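PDB 1ODF: probable ATP-dependent kinase TDA10 from Saccharomyces cerevisiae, which is an ATP-dependent kinase of the GLYK family that probably transfers phosphate from ATP to a substrate not yet identified. Local coordinates for residues A[208-213]-A[258-263]; A[221-226]-A[277-282]. All blocks are in the same frame, centred on the assembly; numbering follows the deposited sequence.

The two contacts lie about 17 Å apart, centre to centre, and both reach the same mixed six-stranded sheet of this P-loop kinase. Their segments alternate along the chain: 208-213 comes first, at the end of strand 204-211; then 221-226, in helix 216-232; then 258-263, at the end of helix 249-262; and last 277-282, in the hairpin leading into strand 281-287. Contact 1 packs a helix on the sheet, whereas contact 2 is a small surface meeting between helix 216-232 and the hairpin turn. They touch where the hydroxyl of Tyr282 packs against the backbone of Thr211. Contact 1 lies near Pro39 and contact 2 near Gly41, so both border the predicted ATP loop.

Contact 1. Residues A[208-213]-A[258-263]; sequences VFTTDN and DFVRSE
Val208 lays both of its methyl groups against the outer end of the Phe259 ring. The closest approach is from Val208 CG2 to Phe259 CZ, at 3.5 Å, and the methyl meets the ring obliquely, the two side chains coming from opposite directions. Phe259 leaves the helix with its CG anti to the backbone N (chi1 166°), and this torsion carries the ring from the flank of the helix to the strand. The other branch, Val208 CG1, stands 4.1 Å from Val260 CG2, and one valine thus bridges two successive helix residues. Val260 also serves Thr210, two residues further along the strand: its CG1 lies 4.0 Å from Thr210 CB, and its CG2 is 3.9 Å from Thr210 OG1. The threonine is turned with its hydroxyl opposite the backbone N (chi1 -163°) and presents its polar branch to the valine methyls, a van der Waals meeting alone. Replacing Val208 by an alanine removes both methyls and would probably leave the CZ end of the Phe259 ring without its partner on the strand and a gap beside Val260 CG2. Behind these contacts, Ser262 OG donates a 2.8 Å hydrogen bond to Phe259 O in the last turn of the helix, and Glu263 then leaves the helix with positive phi. The short axes of strand and helix run 116° apart, 9.6 Å at closest approach. Leu265 touches both Val208 and Phe259, and the Phe259 ring meets that of Phe165. This is the layered packing of an alpha/beta kinase core: helix 249-262 covers one face of the sheet just before the chain enters strand 269-275, the parallel neighbour of strand 204-211, while Phe209 points away from the helix to reach Ser42 of the predicted ATP loop.

Contact 2. Residues A[221-226]-A[277-282]; sequences RLQQEH and SNRNVY
Gln223 and Arg279 meet through the ends of two long side chains, one from helix 216-232 and the other from the turn of the beta-hairpin that joins strands 269-275 and 281-287. As modelled, Gln223 NE2 lies 3.4 Å from Arg279 NH2, at the edge of the guanidinium and near its plane. The amide of Gln223 is probably turned over in the model, which leaves uncertain which of its two end atoms faces Arg279 NH2; the planes of the two groups, 27° apart, are the same either way. The glutamine spans the gap by extending fully, its CG anti to the backbone N (chi1 168°), whereas the arginine bends at its second torsion. The backbones stay well apart, the nearest CA atoms being those of Gln223 and Ser277 at 11.5 Å, and little surface is buried.

Trp220, on the same helix just before Arg221, adds two further links to the turn. Its indole makes a cation-pi contact with Arg279, and its NE1 donates a hydrogen bond to Ser277 O. Within the turn, Arg279 has positive phi, and Asp276 OD2 accepts a hydrogen bond from Asn280 N. The Arg279 side chain comes to about 5 Å from Gly41, which places the contact beside the predicted ATP loop. On the helix, Arg221 forms a cation-pi contact with Phe244, and Glu225 OE1 lies in the plane of the Arg221 guanidinium, in a salt bridge 3.6 Å from Arg221 NH1.

Contact 1. Residues A[208-213]-A[258-263]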
loop_
_atom_site.group_PDB
_atom_site.type_symbol
_atom_site.label_atom_id
_atom_site.label_comp_id
_atom_site.label_asym_id
_atom_site.label_seq_id
_atom_site.Cartn_x
_atom_site.Cartn_y
_atom_site.Cartn_z
ATOM N N VAL A 208 4.070 9.445 -2.771
ATOM C CA VAL A 208 4.196 8.563 -3.912
ATOM C C VAL A 208 5.631 8.384 -4.363
ATOM O O VAL A 208 6.363 9.359 -4.568
ATOM C CB VAL A 208 3.355 9.083 -5.109
ATOM C CG1 VAL A 208 3.598 8.202 -6.349
ATOM C CG2 VAL A 208 1.874 9.080 -4.738
ATOM N N PHE A 209 6.015 7.120 -4.503
ATOM C CA PHE A 209 7.349 6.739 -4.950
ATOM C C PHE A 209 7.221 6.164 -6.352
ATOM O O PHE A 209 6.445 5.223 -6.573
ATOM C CB PHE A 209 7.933 5.624 -4.064
ATOM C CG PHE A 209 8.531 6.091 -2.756
ATOM C CD1 PHE A 209 8.000 7.170 -2.057
ATOM C CD2 PHE A 209 9.612 5.408 -2.202
ATOM C CE1 PHE A 209 8.540 7.558 -0.827
ATOM C CE2 PHE A 209 10.155 5.787 -0.978
ATOM C CZ PHE A 209 9.616 6.865 -0.288
ATOM N N THR A 210 7.950 6.734 -7.304
ATOM C CA THR A 210 7.958 6.177 -8.644
ATOM C C THR A 210 9.438 6.038 -9.036
ATOM O O THR A 210 10.320 6.533 -8.330
ATOM C CB THR A 210 7.192 7.053 -9.662
ATOM O OG1 THR A 210 6.917 6.266 -10.828
ATOM C CG2 THR A 210 8.006 8.275 -10.064
ATOM N N THR A 211 9.720 5.355 -10.139
ATOM C CA THR A 211 11.105 5.166 -10.553
ATOM C C THR A 211 11.274 5.424 -12.048
ATOM O O THR A 211 10.283 5.550 -12.766
ATOM C CB THR A 211 11.578 3.731 -10.187
ATOM O OG1 THR A 211 12.969 3.585 -10.497
ATOM C CG2 THR A 211 10.766 2.688 -10.934
ATOM N N ASP A 212 12.520 5.522 -12.510
ATOM C CA ASP A 212 12.807 5.777 -13.926
ATOM C C ASP A 212 12.538 4.564 -14.811
ATOM O O ASP A 212 12.267 4.697 -16.004
ATOM C CB ASP A 212 14.263 6.220 -14.101
ATOM C CG ASP A 212 15.240 5.297 -13.400
ATOM O OD1 ASP A 212 15.115 4.067 -13.564
ATOM O OD2 ASP A 212 16.134 5.800 -12.687
ATOM N N ASN A 213 12.628 3.373 -14.233
ATOM C CA ASN A 213 12.360 2.157 -14.994
ATOM C C ASN A 213 11.655 1.150 -14.102
ATOM O O ASN A 213 12.178 0.759 -13.057
ATOM C CB ASN A 213 13.657 1.561 -15.545
ATOM C CG ASN A 213 13.418 0.299 -16.350
ATOM O OD1 ASN A 213 12.556 0.264 -17.235
ATOM N ND2 ASN A 213 14.183 -0.745 -16.053
ATOM N N ASP A 258 -1.375 6.559 -14.836
ATOM C CA ASP A 258 -2.462 7.462 -14.441
ATOM C C ASP A 258 -2.319 7.853 -12.975
ATOM O O ASP A 258 -2.404 9.031 -12.621
ATOM C CB ASP A 258 -3.834 6.810 -14.636
ATOM C CG ASP A 258 -4.053 6.320 -16.049
ATOM O OD1 ASP A 258 -3.678 7.053 -16.994
ATOM O OD2 ASP A 258 -4.611 5.207 -16.209
ATOM N N PHE A 259 -2.089 6.855 -12.127
ATOM C CA PHE A 259 -1.937 7.100 -10.706
ATOM C C PHE A 259 -0.852 8.123 -10.382
ATOM O O PHE A 259 -1.118 9.146 -9.752
ATOM C CB PHE A 259 -1.642 5.792 -9.974
ATOM C CG PHE A 259 -1.140 5.992 -8.578
ATOM C CD1 PHE A 259 0.083 5.452 -8.185
ATOM C CD2 PHE A 259 -1.858 6.768 -7.673
ATOM C CE1 PHE A 259 0.587 5.686 -6.911
ATOM C CE2 PHE A 259 -1.367 7.009 -6.399
ATOM C CZ PHE A 259 -0.139 6.467 -6.016
ATOM N N VAL A 260 0.373 7.854 -10.807
ATOM C CA VAL A 260 1.471 8.771 -10.515
ATOM C C VAL A 260 1.316 10.148 -11.156
ATOM O O VAL A 260 1.550 11.165 -10.511
ATOM C CB VAL A 260 2.834 8.159 -10.940
ATOM C CG1 VAL A 260 3.961 9.157 -10.698
ATOM C CG2 VAL A 260 3.087 6.872 -10.155
ATOM N N ARG A 261 0.907 10.179 -12.419
ATOM C CA ARG A 261 0.759 11.440 -13.146
ATOM C C ARG A 261 -0.358 12.312 -12.582
ATOM O O ARG A 261 -0.247 13.534 -12.568
ATOM C CB ARG A 261 0.507 11.151 -14.638
ATOM C CG ARG A 261 0.885 12.295 -15.590
ATOM C CD ARG A 261 0.728 11.877 -17.057
ATOM N NE ARG A 261 1.634 10.783 -17.434
ATOM C CZ ARG A 261 2.939 10.930 -17.672
ATOM N NH1 ARG A 261 3.506 12.129 -17.583
ATOM N NH2 ARG A 261 3.679 9.876 -17.987
ATOM N N SER A 262 -1.423 11.675 -12.106
ATOM C CA SER A 262 -2.571 12.376 -11.542
ATOM C C SER A 262 -2.239 13.149 -10.266
ATOM O O SER A 262 -2.905 14.133 -9.945
ATOM C CB SER A 262 -3.691 11.387 -11.235
ATOM O OG SER A 262 -3.461 10.741 -9.989
ATOM N N GLU A 263 -1.227 12.696 -9.529
ATOM C CA GLU A 263 -0.823 13.363 -8.295
ATOM C C GLU A 263 -2.014 13.594 -7.362
ATOM O O GLU A 263 -2.242 14.712 -6.882
ATOM C CB GLU A 263 -0.178 14.709 -8.614
ATOM C CG GLU A 263 1.156 14.628 -9.319
ATOM C CD GLU A 263 1.741 16.004 -9.562
ATOM O OE1 GLU A 263 1.312 16.682 -10.520
ATOM O OE2 GLU A 263 2.619 16.424 -8.782
#

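Contact 2. Residues A[221-226]-A[277-282]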
loop_
_atom_site.group_PDB
_atom_site.type_symbol
_atom_site.label_atom_id
_atom_site.label_comp_id
_atom_site.label_asym_id
_atom_site.label_seq_id
_atom_site.Cartn_x
_atom_site.Cartn_y
_atom_site.Cartn_z
ATOM N N ARG A 221 14.058 -7.302 -6.326
ATOM C CA ARG A 221 13.662 -8.560 -5.710
ATOM C C ARG A 221 14.719 -9.652 -5.912
ATOM O O ARG A 221 14.846 -10.559 -5.087
ATOM C CB ARG A 221 12.309 -9.030 -6.247
ATOM C CG ARG A 221 11.751 -10.223 -5.473
ATOM C CD ARG A 221 11.734 -9.940 -3.965
ATOM N NE ARG A 221 11.595 -11.163 -3.178
ATOM C CZ ARG A 221 10.436 -11.718 -2.834
ATOM N NH1 ARG A 221 10.424 -12.837 -2.122
ATOM N NH2 ARG A 221 9.291 -11.145 -3.177
ATOM N N LEU A 222 15.474 -9.564 -7.005
ATOM C CA LEU A 222 16.531 -10.534 -7.278
ATOM C C LEU A 222 17.603 -10.367 -6.212
ATOM O O LEU A 222 18.173 -11.346 -5.725
ATOM C CB LEU A 222 17.145 -10.300 -8.664
ATOM C CG LEU A 222 16.383 -10.882 -9.860
ATOM C CD1 LEU A 222 16.795 -10.166 -11.142
ATOM C CD2 LEU A 222 16.648 -12.380 -9.957
ATOM N N GLN A 223 17.866 -9.116 -5.850
ATOM C CA GLN A 223 18.857 -8.809 -4.836
ATOM C C GLN A 223 18.420 -9.401 -3.505
ATOM O O GLN A 223 19.154 -10.173 -2.889
ATOM C CB GLN A 223 19.017 -7.295 -4.692
ATOM C CG GLN A 223 19.816 -6.869 -3.464
ATOM C CD GLN A 223 19.624 -5.397 -3.108
ATOM O OE1 GLN A 223 20.066 -4.940 -2.047
ATOM N NE2 GLN A 223 18.966 -4.648 -3.993
ATOM N N GLN A 224 17.215 -9.037 -3.077
ATOM C CA GLN A 224 16.655 -9.500 -1.812
ATOM C C GLN A 224 16.743 -11.020 -1.641
ATOM O O GLN A 224 17.165 -11.515 -0.595
ATOM C CB GLN A 224 15.194 -9.049 -1.700
ATOM C CG GLN A 224 14.569 -9.275 -0.332
ATOM C CD GLN A 224 13.101 -8.861 -0.270
ATOM O OE1 GLN A 224 12.232 -9.485 -0.887
ATOM N NE2 GLN A 224 12.821 -7.802 0.479
ATOM N N GLU A 225 16.352 -11.751 -2.678
ATOM C CA GLU A 225 16.358 -13.207 -2.640
ATOM C C GLU A 225 17.765 -13.821 -2.594
ATOM O O GLU A 225 17.979 -14.856 -1.958
ATOM C CB GLU A 225 15.592 -13.759 -3.846
ATOM C CG GLU A 225 14.966 -15.122 -3.600
ATOM C CD GLU A 225 13.749 -15.046 -2.688
ATOM O OE1 GLU A 225 13.710 -14.164 -1.801
ATOM O OE2 GLU A 225 12.836 -15.880 -2.853
ATOM N N HIS A 226 18.716 -13.191 -3.275
ATOM C CA HIS A 226 20.090 -13.685 -3.299
ATOM C C HIS A 226 20.690 -13.614 -1.900
ATOM O O HIS A 226 21.465 -14.488 -1.492
ATOM C CB HIS A 226 20.941 -12.863 -4.274
ATOM C CG HIS A 226 20.688 -13.179 -5.716
ATOM N ND1 HIS A 226 21.244 -12.451 -6.747
ATOM C CD2 HIS A 226 19.938 -14.146 -6.300
ATOM C CE1 HIS A 226 20.848 -12.956 -7.903
ATOM N NE2 HIS A 226 20.055 -13.984 -7.660
ATOM N N SER A 277 17.517 3.117 -9.548
ATOM C CA SER A 277 17.911 1.784 -9.091
ATOM C C SER A 277 18.492 1.791 -7.679
ATOM O O SER A 277 18.175 0.921 -6.872
ATOM C CB SER A 277 18.933 1.183 -10.053
ATOM O OG SER A 277 18.476 1.278 -11.392
ATOM N N ASN A 278 19.341 2.766 -7.378
ATOM C CA ASN A 278 19.949 2.854 -6.050
ATOM C C ASN A 278 19.066 3.575 -5.043
ATOM O O ASN A 278 19.543 4.008 -3.990
ATOM C CB ASN A 278 21.299 3.575 -6.117
ATOM C CG ASN A 278 22.404 2.699 -6.667
ATOM O OD1 ASN A 278 23.574 3.081 -6.648
ATOM N ND2 ASN A 278 22.041 1.518 -7.162
ATOM N N ARG A 279 17.781 3.696 -5.363
ATOM C CA ARG A 279 16.825 4.376 -4.496
ATOM C C ARG A 279 17.213 5.840 -4.324
ATOM O O ARG A 279 16.869 6.459 -3.320
ATOM C CB ARG A 279 16.756 3.709 -3.117
ATOM C CG ARG A 279 16.951 2.205 -3.133
ATOM C CD ARG A 279 15.909 1.492 -3.972
ATOM N NE ARG A 279 16.281 0.099 -4.219
ATOM C CZ ARG A 279 16.518 -0.800 -3.266
ATOM N NH1 ARG A 279 16.423 -0.466 -1.984
ATOM N NH2 ARG A 279 16.863 -2.038 -3.598
ATOM N N ASN A 280 17.939 6.382 -5.299
ATOM C CA ASN A 280 18.356 7.783 -5.261
ATOM C C ASN A 280 17.300 8.671 -5.919
ATOM O O ASN A 280 16.783 8.347 -6.990
ATOM C CB ASN A 280 19.692 7.978 -5.992
ATOM C CG ASN A 280 20.883 7.467 -5.196
ATOM O OD1 ASN A 280 21.120 7.891 -4.059
ATOM N ND2 ASN A 280 21.650 6.561 -5.799
ATOM N N VAL A 281 16.999 9.797 -5.277
ATOM C CA VAL A 281 16.006 10.741 -5.781
ATOM C C VAL A 281 16.539 11.619 -6.914
ATOM O O VAL A 281 17.530 12.329 -6.746
ATOM C CB VAL A 281 15.522 11.678 -4.659
ATOM C CG1 VAL A 281 14.506 12.669 -5.209
ATOM C CG2 VAL A 281 14.929 10.866 -3.522
ATOM N N TYR A 282 15.877 11.573 -8.067
ATOM C CA TYR A 282 16.287 12.392 -9.199
ATOM C C TYR A 282 15.310 13.556 -9.413
ATOM O O TYR A 282 15.650 14.549 -10.064
ATOM C CB TYR A 282 16.407 11.536 -10.467
ATOM C CG TYR A 282 15.166 10.747 -10.830
ATOM C CD1 TYR A 282 14.085 11.357 -11.475
ATOM C CD2 TYR A 282 15.076 9.381 -10.534
ATOM C CE1 TYR A 282 12.942 10.621 -11.821
ATOM C CE2 TYR A 282 13.948 8.642 -10.870
ATOM C CZ TYR A 282 12.882 9.262 -11.514
ATOM O OH TYR A 282 11.768 8.520 -11.849
#